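Local coordinates for PTS-dependent dihydroxyacetone kinase operon regulatory protein (Escherichia coli, PDB 4LRZ) that activates transcription of the dhaKLM operon from a sigma-70 promoter and represses its own expression, at residues P91-Q96 / W141-C146; K129-Q134 / E168-A173; G215-S218 / N224-F227; R234-D239 / L301-V306. One frame throughout, in Å; residues are numbered along the deposited sequence.

Interaction 1: P91-Q96 / W141-C146; sequences PQTLQQ and WNWAFC
W143 sends its indole from strand 143-151 to helix 91-99, where the six-membered ring ends against T93 and Q96. The backbones stay well apart, 10.7 Å between the CA atoms of Q96 and W143, and the tryptophan bridges that gap. Its CB already points to the helix; with CG anti to the carbonyl carbon (chi1 -62°) the indole lies on the backbone-N side and its six-membered ring leads.

T93 comes in at the edge of the indole, near its plane: its CG2 methyl lies 3.9 Å from W143 CZ3 and 4.0 Å from W143 CH2. The threonine is turned with that methyl anti to the backbone N and OG1 beside it (chi1 -55°), so one branch meets the aromatic edge while the hydroxyl hydrogen-bonds D90 just ahead of the helix. Q96, three residues on, offers an extended chain. Its CB is 4.1 Å from W143 CZ2, and its OE1 approaches W143 CH2 obliquely at 3.8 Å. With amide and ring planes 79° apart, this is no stack.

L100 and P166 also touch the W143 side chain, which is buried. Cut back to an alanine, this position is likely to leave a gap between helix and strand, with the T93 methyl and the Q96 chain lacking their partner. What the tryptophan makes is a helix-on-sheet contact of the GAF domain.

Interaction 2: K129-Q134 / E168-A173; sequences KTMADQ and EQTTAA
K129 and M131, on an outermost strand of the GAF-domain sheet, both reach for T170 in the loop that leads from strand 157-166 to the long helix 174-211.

The direct polar link runs tip to tip: K129 NZ donates to T170 OG1 at 2.8 Å. The lysine chain is extended throughout, and T170 holds OG1 anti to its own backbone N (chi1 -165°), which turns the hydroxyl to the ammonium group. A water extends the grip. It accepts from K129 NZ at 3.2 Å and donates to T171 O at 3.1 Å, with a weak further bond to A172 O, so the lysine is tied both to a side chain and, through the water, to the loop backbone.

The apolar part is small. M131 bends at its last torsion (chi3 52°) and sets CE 3.6 Å from T170 CG2, while the T170 side chain also touches A144 on the neighbouring strand.

Further along the loop, T171 OG1 bonds D174 and T171 OG1 of the second subunit, bringing the loop to the subunit interface. Where strand 128-131 ends, the backbone turns and the extended side chain of Q134 reaches M131: its OE1 takes the backbone N-H of M131 in the carbonyl plane at 2.6 Å.

Interaction 3: G215-S218 / N224-F227; sequences GVIS and NLQF
A classic beta bulge in the first hairpin of the PAS fold, strands 215-219 and 225-228, sets both Q226 and F227 opposite S218. S218 and F227 form the antiparallel hydrogen-bonded pair: S218 N donates to F227 O at 2.8 Å, nearly along the C=O axis. In return S218 O receives Q226 N at 2.6 Å, almost straight at 172°, and F227 N more weakly at 3.4 Å, so one carbonyl holds two successive N-H groups.

The F227 ring folds back over its partner. Its CG stands in the crowded position between the backbone N and the carbonyl carbon (chi1 48°), which brings a ring face over S218 CB in a CH-pi contact, 3.4 Å from CB to the ring centroid and 20° off the normal. V216 CG2 meets the same ring at its edge, 3.6 Å from F227 CE1. L209 of helix 174-211 and Q204 of the second subunit also pack on F227. On the other side of the hairpin, I217 CG2 lies 3.4 Å from L225 CD1.

With a serine in place of the phenylalanine at F227, V216 CG2 would probably lose its aromatic neighbour and S218 CB the ring face over it. Because S218 OG is engaged with F299 O on the next strand, the serine has its backbone bonded to one neighbour and its hydroxyl to the other, with its methylene under the ring face and OG near the ring's rim.

Interaction 4: R234-D239 / L301-V306; sequences RVLRLD and LLLHPV
L303, on strand 296-304, meets V235 and L236 at the end of helix 230-235 through a single methyl. CB leaves the strand toward the helix, and CG follows anti to the carbonyl carbon (chi1 -50°). There the chain forks. CD2 stays on the strand side, where its neighbour is L301 CD2, 4.3 Å away. CD1, anti to CA (chi2 167°), continues outward and does the touching: it lies 3.7 Å from L236 CG, seated at the fork of that leucine, with both branches, CD1 and CD2, only slightly farther off. V235 CG1 adds a looser contact to L303 CD1 at 4.2 Å.

The two leucine side chains cross obliquely, with no polar atom involved. This belongs to the hydrophobic core of the PAS fold, where short helices and loops cover one face of the antiparallel sheet. I217 and I286, from the strands flanking 296-304, also touch L303, while L236 is buried further by I217, F275 and L252.

L236 is the first residue to leave the helical conformation, and its side chain points at the sheet as the backbone turns away. R237 N still bonds R234 O, 3.1 Å away, closing the last turn, and the carbonyl of L236 receives the hydroxyl of S277.

In the fold
The chain is probably the sensor part of the regulator, and the contacts fall into two pairs, one per domain. Interactions 1 and 2 interleave along the sequence in the GAF domain, with centres about 11 Å apart, and share its sheet through neighbouring strands 143-151 and 128-131. Interactions 3 and 4 follow one another in the PAS domain, also about 11 Å between centres, joined by neighbouring strands 215-219 and 296-304. Both sheets have the strand order 2-1-5-4-3. Helix 174-211 runs between the domains and holds the pairs about 60 to 70 Å apart, centre to centre. Interactions 2, 3 and 4 also reach the second subunit, so both domains contribute to the association of the two copies.

Interaction 1: P91-Q96 / W141-C146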
loop_
_atom_site.group_PDB
_atom_site.type_symbol
_atom_site.label_atom_id
_atom_site.label_comp_id
_atom_site.label_asym_id
_atom_site.label_seq_id
_atom_site.Cartn_x
_atom_site.Cartn_y
_atom_site.Cartn_z
ATOM N N PRO F 91 -3.565 -27.352 15.966
ATOM C CA PRO F 91 -2.610 -28.487 16.055
ATOM C C PRO F 91 -3.166 -29.840 15.538
ATOM O O PRO F 91 -2.566 -30.489 14.624
ATOM C CB PRO F 91 -2.258 -28.545 17.552
ATOM C CG PRO F 91 -2.500 -27.116 18.077
ATOM C CD PRO F 91 -3.553 -26.487 17.177
ATOM N N GLN F 92 -4.318 -30.237 16.064
ATOM C CA GLN F 92 -4.992 -31.461 15.623
ATOM C C GLN F 92 -5.325 -31.474 14.112
ATOM O O GLN F 92 -5.142 -32.489 13.415
ATOM C CB GLN F 92 -6.254 -31.690 16.451
ATOM C CG GLN F 92 -7.070 -32.969 16.065
ATOM C CD GLN F 92 -8.457 -33.013 16.742
ATOM O OE1 GLN F 92 -8.652 -33.714 17.738
ATOM N NE2 GLN F 92 -9.407 -32.240 16.212
ATOM N N THR F 93 -5.816 -30.350 13.606
ATOM C CA THR F 93 -6.223 -30.293 12.220
ATOM C C THR F 93 -4.951 -30.402 11.367
ATOM O O THR F 93 -4.905 -31.165 10.419
ATOM C CB THR F 93 -7.107 -29.061 11.958
ATOM O OG1 THR F 93 -8.206 -29.083 12.879
ATOM C CG2 THR F 93 -7.665 -29.047 10.579
ATOM N N LEU F 94 -3.906 -29.701 11.768
ATOM C CA LEU F 94 -2.602 -29.776 11.130
ATOM C C LEU F 94 -2.022 -31.167 11.179
ATOM O O LEU F 94 -1.407 -31.590 10.193
ATOM C CB LEU F 94 -1.607 -28.814 11.749
ATOM C CG LEU F 94 -1.929 -27.361 11.401
ATOM C CD1 LEU F 94 -1.127 -26.346 12.264
ATOM C CD2 LEU F 94 -1.735 -27.156 9.896
ATOM N N GLN F 95 -2.213 -31.895 12.280
ATOM C CA GLN F 95 -1.747 -33.274 12.246
ATOM C C GLN F 95 -2.566 -34.148 11.291
ATOM O O GLN F 95 -1.975 -34.962 10.592
ATOM C CB GLN F 95 -1.514 -33.927 13.640
ATOM C CG GLN F 95 -2.739 -34.508 14.368
ATOM C CD GLN F 95 -3.215 -35.914 13.907
ATOM O OE1 GLN F 95 -2.508 -36.638 13.183
ATOM N NE2 GLN F 95 -4.430 -36.303 14.354
ATOM N N GLN F 96 -3.889 -33.973 11.231
ATOM C CA GLN F 96 -4.714 -34.728 10.271
ATOM C C GLN F 96 -4.346 -34.454 8.789
ATOM O O GLN F 96 -4.249 -35.379 7.973
ATOM C CB GLN F 96 -6.200 -34.491 10.502
ATOM C CG GLN F 96 -6.662 -34.883 11.901
ATOM C CD GLN F 96 -8.096 -34.452 12.233
ATOM O OE1 GLN F 96 -8.752 -33.745 11.463
ATOM N NE2 GLN F 96 -8.591 -34.895 13.391
ATOM N N TRP F 141 -13.009 -36.027 0.583
ATOM C CA TRP F 141 -14.463 -35.846 0.757
ATOM C C TRP F 141 -14.871 -35.396 2.169
ATOM O O TRP F 141 -15.961 -34.892 2.362
ATOM C CB TRP F 141 -15.238 -37.093 0.341
ATOM C CG TRP F 141 -15.248 -37.349 -1.190
ATOM C CD1 TRP F 141 -14.483 -36.716 -2.148
ATOM C CD2 TRP F 141 -16.044 -38.320 -1.904
ATOM N NE1 TRP F 141 -14.763 -37.222 -3.390
ATOM C CE2 TRP F 141 -15.711 -38.205 -3.278
ATOM C CE3 TRP F 141 -17.003 -39.278 -1.513
ATOM C CZ2 TRP F 141 -16.306 -39.012 -4.270
ATOM C CZ3 TRP F 141 -17.595 -40.092 -2.504
ATOM C CH2 TRP F 141 -17.243 -39.950 -3.864
ATOM N N ASN F 142 -13.984 -35.585 3.132
ATOM C CA ASN F 142 -14.211 -35.095 4.477
ATOM C C ASN F 142 -13.806 -33.655 4.717
ATOM O O ASN F 142 -14.059 -33.148 5.789
ATOM C CB ASN F 142 -13.492 -35.997 5.473
ATOM C CG ASN F 142 -14.076 -37.343 5.490
ATOM O OD1 ASN F 142 -13.443 -38.304 5.046
ATOM N ND2 ASN F 142 -15.346 -37.432 5.902
ATOM N N TRP F 143 -13.201 -33.024 3.708
ATOM C CA TRP F 143 -12.630 -31.691 3.801
ATOM C C TRP F 143 -13.365 -30.656 2.965
ATOM O O TRP F 143 -14.002 -30.983 1.945
ATOM C CB TRP F 143 -11.140 -31.735 3.432
ATOM C CG TRP F 143 -10.443 -32.571 4.379
ATOM C CD1 TRP F 143 -10.325 -33.933 4.342
ATOM C CD2 TRP F 143 -9.885 -32.158 5.621
ATOM N NE1 TRP F 143 -9.677 -34.389 5.466
ATOM C CE2 TRP F 143 -9.390 -33.319 6.267
ATOM C CE3 TRP F 143 -9.735 -30.918 6.249
ATOM C CZ2 TRP F 143 -8.763 -33.274 7.501
ATOM C CZ3 TRP F 143 -9.089 -30.872 7.452
ATOM C CH2 TRP F 143 -8.614 -32.042 8.073
ATOM N N ALA F 144 -13.301 -29.417 3.450
ATOM C CA ALA F 144 -13.650 -28.235 2.706
ATOM C C ALA F 144 -12.346 -27.435 2.503
ATOM O O ALA F 144 -11.552 -27.307 3.442
ATOM C CB ALA F 144 -14.680 -27.389 3.500
ATOM N N PHE F 145 -12.120 -26.891 1.306
ATOM C CA PHE F 145 -10.992 -25.966 1.080
ATOM C C PHE F 145 -11.499 -24.631 0.517
ATOM O O PHE F 145 -12.416 -24.616 -0.299
ATOM C CB PHE F 145 -9.939 -26.585 0.144
ATOM C CG PHE F 145 -9.161 -27.713 0.770
ATOM C CD1 PHE F 145 -7.995 -27.467 1.486
ATOM C CD2 PHE F 145 -9.588 -29.007 0.669
ATOM C CE1 PHE F 145 -7.272 -28.519 2.079
ATOM C CE2 PHE F 145 -8.880 -30.050 1.260
ATOM C CZ PHE F 145 -7.735 -29.812 1.948
ATOM N N CYS F 146 -10.961 -23.522 1.008
ATOM C CA CYS F 146 -11.173 -22.230 0.381
ATOM C C CYS F 146 -9.806 -21.704 0.008
ATOM O O CYS F 146 -8.834 -21.871 0.760
ATOM C CB CYS F 146 -11.783 -21.221 1.362
ATOM S SG CYS F 146 -13.413 -21.655 1.979
#

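Interaction 2: K129-Q134 / E168-A173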
loop_
_atom_site.group_PDB
_atom_site.type_symbol
_atom_site.label_atom_id
_atom_site.label_comp_id
_atom_site.label_asym_id
_atom_site.label_seq_id
_atom_site.Cartn_x
_atom_site.Cartn_y
_atom_site.Cartn_z
ATOM N N LYS F 129 -13.938 -22.162 -3.462
ATOM C CA LYS F 129 -14.198 -23.115 -2.390
ATOM C C LYS F 129 -14.619 -24.483 -2.949
ATOM O O LYS F 129 -15.542 -24.552 -3.747
ATOM C CB LYS F 129 -15.372 -22.617 -1.567
ATOM C CG LYS F 129 -15.736 -23.528 -0.391
ATOM C CD LYS F 129 -16.972 -22.985 0.357
ATOM C CE LYS F 129 -17.148 -23.683 1.683
ATOM N NZ LYS F 129 -17.896 -22.812 2.677
ATOM N N THR F 130 -14.010 -25.571 -2.486
ATOM C CA THR F 130 -14.454 -26.904 -2.899
ATOM C C THR F 130 -14.753 -27.701 -1.619
ATOM O O THR F 130 -14.012 -27.581 -0.632
ATOM C CB THR F 130 -13.392 -27.620 -3.738
ATOM O OG1 THR F 130 -12.174 -27.647 -3.012
ATOM C CG2 THR F 130 -13.098 -26.889 -5.055
ATOM N N MET F 131 -15.849 -28.458 -1.612
ATOM C CA MET F 131 -16.273 -29.212 -0.421
ATOM C C MET F 131 -16.612 -30.643 -0.795
ATOM O O MET F 131 -17.098 -30.867 -1.867
ATOM C CB MET F 131 -17.573 -28.644 0.176
ATOM C CG MET F 131 -17.586 -27.168 0.413
ATOM S SD MET F 131 -19.194 -26.712 1.106
ATOM C CE MET F 131 -19.329 -27.865 2.476
ATOM N N ALA F 132 -16.383 -31.579 0.119
ATOM C CA ALA F 132 -16.902 -32.926 0.044
ATOM C C ALA F 132 -16.581 -33.524 -1.330
ATOM O O ALA F 132 -15.432 -33.408 -1.785
ATOM C CB ALA F 132 -18.396 -32.909 0.321
ATOM N N ASP F 133 -17.597 -34.080 -1.992
ATOM C CA ASP F 133 -17.440 -34.817 -3.251
ATOM C C ASP F 133 -17.336 -33.962 -4.528
ATOM O O ASP F 133 -17.305 -34.522 -5.635
ATOM C CB ASP F 133 -18.510 -35.933 -3.390
ATOM C CG ASP F 133 -19.944 -35.402 -3.500
ATOM O OD1 ASP F 133 -20.250 -34.268 -3.049
ATOM O OD2 ASP F 133 -20.795 -36.160 -4.026
ATOM N N GLN F 134 -17.262 -32.628 -4.379
ATOM C CA GLN F 134 -16.727 -31.785 -5.482
ATOM C C GLN F 134 -15.247 -32.103 -5.705
ATOM O O GLN F 134 -14.722 -31.853 -6.791
ATOM C CB GLN F 134 -16.833 -30.271 -5.192
ATOM C CG GLN F 134 -18.234 -29.741 -4.960
ATOM C CD GLN F 134 -18.221 -28.263 -4.520
ATOM O OE1 GLN F 134 -17.455 -27.882 -3.636
ATOM N NE2 GLN F 134 -19.050 -27.440 -5.142
ATOM N N GLU F 168 -18.041 -30.708 7.589
ATOM C CA GLU F 168 -19.199 -30.368 8.436
ATOM C C GLU F 168 -19.066 -29.028 9.197
ATOM O O GLU F 168 -20.066 -28.459 9.621
ATOM C CB GLU F 168 -19.566 -31.523 9.407
ATOM C CG GLU F 168 -18.653 -31.669 10.686
ATOM C CD GLU F 168 -17.375 -32.567 10.496
ATOM O OE1 GLU F 168 -17.090 -33.065 9.354
ATOM O OE2 GLU F 168 -16.658 -32.764 11.523
ATOM N N GLN F 169 -17.845 -28.521 9.353
ATOM C CA GLN F 169 -17.634 -27.276 10.095
ATOM C C GLN F 169 -17.367 -26.030 9.252
ATOM O O GLN F 169 -16.975 -24.997 9.784
ATOM C CB GLN F 169 -16.482 -27.450 11.058
ATOM C CG GLN F 169 -16.714 -28.486 12.108
ATOM C CD GLN F 169 -15.471 -28.707 12.901
ATOM O OE1 GLN F 169 -14.861 -27.753 13.414
ATOM N NE2 GLN F 169 -15.055 -29.962 12.997
ATOM N N THR F 170 -17.570 -26.123 7.947
ATOM C CA THR F 170 -17.311 -24.992 7.072
ATOM C C THR F 170 -18.169 -23.803 7.501
ATOM O O THR F 170 -19.247 -24.004 8.003
ATOM C CB THR F 170 -17.523 -25.367 5.585
ATOM O OG1 THR F 170 -16.935 -24.348 4.759
ATOM C CG2 THR F 170 -19.012 -25.538 5.252
ATOM N N THR F 171 -17.684 -22.575 7.366
ATOM C CA THR F 171 -18.579 -21.422 7.588
ATOM C C THR F 171 -18.630 -20.540 6.348
ATOM O O THR F 171 -17.713 -20.558 5.529
ATOM C CB THR F 171 -18.230 -20.541 8.851
ATOM O OG1 THR F 171 -17.217 -19.586 8.534
ATOM C CG2 THR F 171 -17.753 -21.377 10.015
ATOM N N ALA F 172 -19.690 -19.750 6.240
ATOM C CA ALA F 172 -19.903 -18.843 5.118
ATOM C C ALA F 172 -18.858 -17.696 5.026
ATOM O O ALA F 172 -18.704 -17.050 3.988
ATOM C CB ALA F 172 -21.348 -18.280 5.190
ATOM N N ALA F 173 -18.156 -17.442 6.119
ATOM C CA ALA F 173 -17.132 -16.403 6.147
ATOM C C ALA F 173 -15.720 -16.862 5.755
ATOM O O ALA F 173 -14.814 -16.038 5.652
ATOM C CB ALA F 173 -17.114 -15.720 7.547
HETATM O O HOH W 1 -17.304 -19.658 2.561
#

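Interaction 3: G215-S218 / N224-F227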
loop_
_atom_site.group_PDB
_atom_site.type_symbol
_atom_site.label_atom_id
_atom_site.label_comp_id
_atom_site.label_asym_id
_atom_site.label_seq_id
_atom_site.Cartn_x
_atom_site.Cartn_y
_atom_site.Cartn_z
ATOM N N GLY F 215 24.317 26.235 -6.735
ATOM C CA GLY F 215 23.912 26.024 -5.352
ATOM C C GLY F 215 22.403 25.905 -5.310
ATOM O O GLY F 215 21.710 26.537 -6.109
ATOM N N VAL F 216 21.882 25.080 -4.415
ATOM C CA VAL F 216 20.431 25.001 -4.248
ATOM C C VAL F 216 19.939 24.844 -2.820
ATOM O O VAL F 216 20.527 24.111 -2.007
ATOM C CB VAL F 216 19.674 24.061 -5.287
ATOM C CG1 VAL F 216 20.612 23.235 -6.113
ATOM C CG2 VAL F 216 18.538 23.228 -4.637
ATOM N N ILE F 217 18.865 25.568 -2.529
ATOM C CA ILE F 217 18.188 25.522 -1.259
ATOM C C ILE F 217 16.730 25.373 -1.616
ATOM O O ILE F 217 16.244 26.030 -2.538
ATOM C CB ILE F 217 18.408 26.846 -0.507
ATOM C CG1 ILE F 217 19.822 26.900 0.031
ATOM C CG2 ILE F 217 17.522 26.955 0.699
ATOM C CD1 ILE F 217 20.501 28.215 -0.253
ATOM N N SER F 218 16.020 24.509 -0.913
ATOM C CA SER F 218 14.619 24.328 -1.200
ATOM C C SER F 218 13.809 24.155 0.047
ATOM O O SER F 218 14.192 23.397 0.964
ATOM C CB SER F 218 14.416 23.136 -2.101
ATOM O OG SER F 218 13.037 22.951 -2.388
ATOM N N ASN F 224 9.812 24.864 5.988
ATOM C CA ASN F 224 10.893 23.938 6.370
ATOM C C ASN F 224 11.789 23.485 5.222
ATOM O O ASN F 224 11.304 23.047 4.157
ATOM C CB ASN F 224 10.289 22.727 7.034
ATOM C CG ASN F 224 9.572 23.099 8.270
ATOM O OD1 ASN F 224 10.019 24.007 8.976
ATOM N ND2 ASN F 224 8.430 22.465 8.532
ATOM N N LEU F 225 13.091 23.615 5.446
ATOM C CA LEU F 225 14.096 23.401 4.417
ATOM C C LEU F 225 14.095 21.911 4.083
ATOM O O LEU F 225 14.110 21.066 4.999
ATOM C CB LEU F 225 15.458 23.844 4.963
ATOM C CG LEU F 225 16.639 23.566 4.055
ATOM C CD1 LEU F 225 16.892 24.843 3.295
ATOM C CD2 LEU F 225 17.829 23.255 4.826
ATOM N N GLN F 226 14.000 21.588 2.790
ATOM C CA GLN F 226 13.898 20.194 2.380
ATOM C C GLN F 226 15.214 19.674 1.859
ATOM O O GLN F 226 15.516 18.497 2.065
ATOM C CB GLN F 226 12.774 19.939 1.337
ATOM C CG GLN F 226 11.387 20.267 1.868
ATOM C CD GLN F 226 11.081 19.509 3.143
ATOM O OE1 GLN F 226 11.042 20.109 4.234
ATOM N NE2 GLN F 226 10.904 18.176 3.035
ATOM N N PHE F 227 15.957 20.514 1.149
ATOM C CA PHE F 227 17.276 20.144 0.667
ATOM C C PHE F 227 18.163 21.348 0.440
ATOM O O PHE F 227 17.668 22.465 0.176
ATOM C CB PHE F 227 17.274 19.227 -0.578
ATOM C CG PHE F 227 16.355 19.662 -1.721
ATOM C CD1 PHE F 227 16.813 20.515 -2.730
ATOM C CD2 PHE F 227 15.069 19.097 -1.844
ATOM C CE1 PHE F 227 15.976 20.869 -3.826
ATOM C CE2 PHE F 227 14.213 19.436 -2.893
ATOM C CZ PHE F 227 14.664 20.324 -3.899
#

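Interaction 4: R234-D239 / L301-V306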
loop_
_atom_site.group_PDB
_atom_site.type_symbol
_atom_site.label_atom_id
_atom_site.label_comp_id
_atom_site.label_asym_id
_atom_site.label_seq_id
_atom_site.Cartn_x
_atom_site.Cartn_y
_atom_site.Cartn_z
ATOM N N ARG F 234 28.094 26.289 1.580
ATOM C CA ARG F 234 29.341 27.030 1.795
ATOM C C ARG F 234 29.128 28.527 1.549
ATOM O O ARG F 234 29.501 29.342 2.395
ATOM C CB ARG F 234 30.523 26.461 0.993
ATOM C CG ARG F 234 30.343 26.447 -0.516
ATOM C CD ARG F 234 31.669 26.241 -1.280
ATOM N NE ARG F 234 31.412 25.669 -2.613
ATOM C CZ ARG F 234 31.257 24.363 -2.871
ATOM N NH1 ARG F 234 31.340 23.457 -1.895
ATOM N NH2 ARG F 234 31.017 23.952 -4.116
ATOM N N VAL F 235 28.486 28.864 0.421
ATOM C CA VAL F 235 28.185 30.248 0.025
ATOM C C VAL F 235 27.355 31.006 1.071
ATOM O O VAL F 235 27.754 32.082 1.522
ATOM C CB VAL F 235 27.495 30.305 -1.340
ATOM C CG1 VAL F 235 26.927 31.675 -1.586
ATOM C CG2 VAL F 235 28.458 29.899 -2.464
ATOM N N LEU F 236 26.226 30.434 1.474
ATOM C CA LEU F 236 25.341 31.066 2.448
ATOM C C LEU F 236 25.772 30.769 3.871
ATOM O O LEU F 236 25.029 31.031 4.819
ATOM C CB LEU F 236 23.897 30.595 2.247
ATOM C CG LEU F 236 23.280 30.923 0.891
ATOM C CD1 LEU F 236 21.854 30.516 0.909
ATOM C CD2 LEU F 236 23.418 32.406 0.561
ATOM N N ARG F 237 26.987 30.247 4.008
ATOM C CA ARG F 237 27.497 29.743 5.269
ATOM C C ARG F 237 26.421 29.170 6.224
ATOM O O ARG F 237 26.233 29.631 7.359
ATOM C CB ARG F 237 28.391 30.782 5.925
ATOM C CG ARG F 237 29.715 30.974 5.176
ATOM C CD ARG F 237 30.643 31.908 5.909
ATOM N NE ARG F 237 29.962 33.144 6.302
ATOM C CZ ARG F 237 29.650 33.473 7.558
ATOM N NH1 ARG F 237 29.954 32.664 8.580
ATOM N NH2 ARG F 237 29.026 34.625 7.784
ATOM N N LEU F 238 25.703 28.166 5.724
ATOM C CA LEU F 238 24.803 27.377 6.547
ATOM C C LEU F 238 25.411 26.014 6.842
ATOM O O LEU F 238 26.222 25.502 6.062
ATOM C CB LEU F 238 23.427 27.226 5.884
ATOM C CG LEU F 238 22.475 28.429 5.938
ATOM C CD1 LEU F 238 21.091 28.063 5.341
ATOM C CD2 LEU F 238 22.335 28.987 7.368
ATOM N N ASP F 239 25.033 25.449 7.988
ATOM C CA ASP F 239 25.454 24.098 8.341
ATOM C C ASP F 239 24.900 23.073 7.364
ATOM O O ASP F 239 23.681 22.954 7.168
ATOM C CB ASP F 239 25.057 23.710 9.762
ATOM C CG ASP F 239 25.446 22.266 10.096
ATOM O OD1 ASP F 239 26.181 21.618 9.320
ATOM O OD2 ASP F 239 25.020 21.766 11.145
ATOM N N LEU F 301 15.513 27.762 -4.665
ATOM C CA LEU F 301 16.392 28.892 -4.889
ATOM C C LEU F 301 17.726 28.386 -5.342
ATOM O O LEU F 301 18.359 27.582 -4.649
ATOM C CB LEU F 301 16.528 29.734 -3.624
ATOM C CG LEU F 301 17.536 30.874 -3.617
ATOM C CD1 LEU F 301 17.058 32.022 -4.506
ATOM C CD2 LEU F 301 17.751 31.355 -2.215
ATOM N N LEU F 302 18.133 28.842 -6.515
ATOM C CA LEU F 302 19.432 28.507 -7.064
ATOM C C LEU F 302 20.415 29.661 -7.005
ATOM O O LEU F 302 20.087 30.808 -7.320
ATOM C CB LEU F 302 19.319 28.003 -8.496
ATOM C CG LEU F 302 18.476 26.749 -8.609
ATOM C CD1 LEU F 302 17.121 27.099 -9.138
ATOM C CD2 LEU F 302 19.129 25.841 -9.556
ATOM N N LEU F 303 21.630 29.339 -6.589
ATOM C CA LEU F 303 22.669 30.323 -6.493
ATOM C C LEU F 303 23.599 30.005 -7.616
ATOM O O LEU F 303 24.249 28.957 -7.636
ATOM C CB LEU F 303 23.381 30.257 -5.145
ATOM C CG LEU F 303 22.479 30.243 -3.908
ATOM C CD1 LEU F 303 23.279 29.856 -2.671
ATOM C CD2 LEU F 303 21.767 31.574 -3.709
ATOM N N HIS F 304 23.624 30.917 -8.575
ATOM C CA HIS F 304 24.391 30.750 -9.792
ATOM C C HIS F 304 25.829 31.184 -9.516
ATOM O O HIS F 304 26.059 32.206 -8.882
ATOM C CB HIS F 304 23.753 31.549 -10.947
ATOM C CG HIS F 304 22.308 31.213 -11.199
ATOM N ND1 HIS F 304 21.902 30.040 -11.807
ATOM C CD2 HIS F 304 21.174 31.908 -10.941
ATOM C CE1 HIS F 304 20.585 30.025 -11.910
ATOM N NE2 HIS F 304 20.119 31.145 -11.389
ATOM N N PRO F 305 26.801 30.374 -9.947
ATOM C CA PRO F 305 28.193 30.777 -9.728
ATOM C C PRO F 305 28.591 31.880 -10.725
ATOM O O PRO F 305 28.198 31.805 -11.893
ATOM C CB PRO F 305 28.976 29.474 -9.961
ATOM C CG PRO F 305 28.073 28.624 -10.842
ATOM C CD PRO F 305 26.668 29.041 -10.574
ATOM N N VAL F 306 29.330 32.899 -10.267
ATOM C CA VAL F 306 29.680 34.055 -11.137
ATOM C C VAL F 306 30.976 33.864 -11.973
ATOM O O VAL F 306 32.036 33.467 -11.465
ATOM C CB VAL F 306 29.726 35.447 -10.359
ATOM C CG1 VAL F 306 29.461 36.640 -11.316
ATOM C CG2 VAL F 306 28.741 35.469 -9.172
#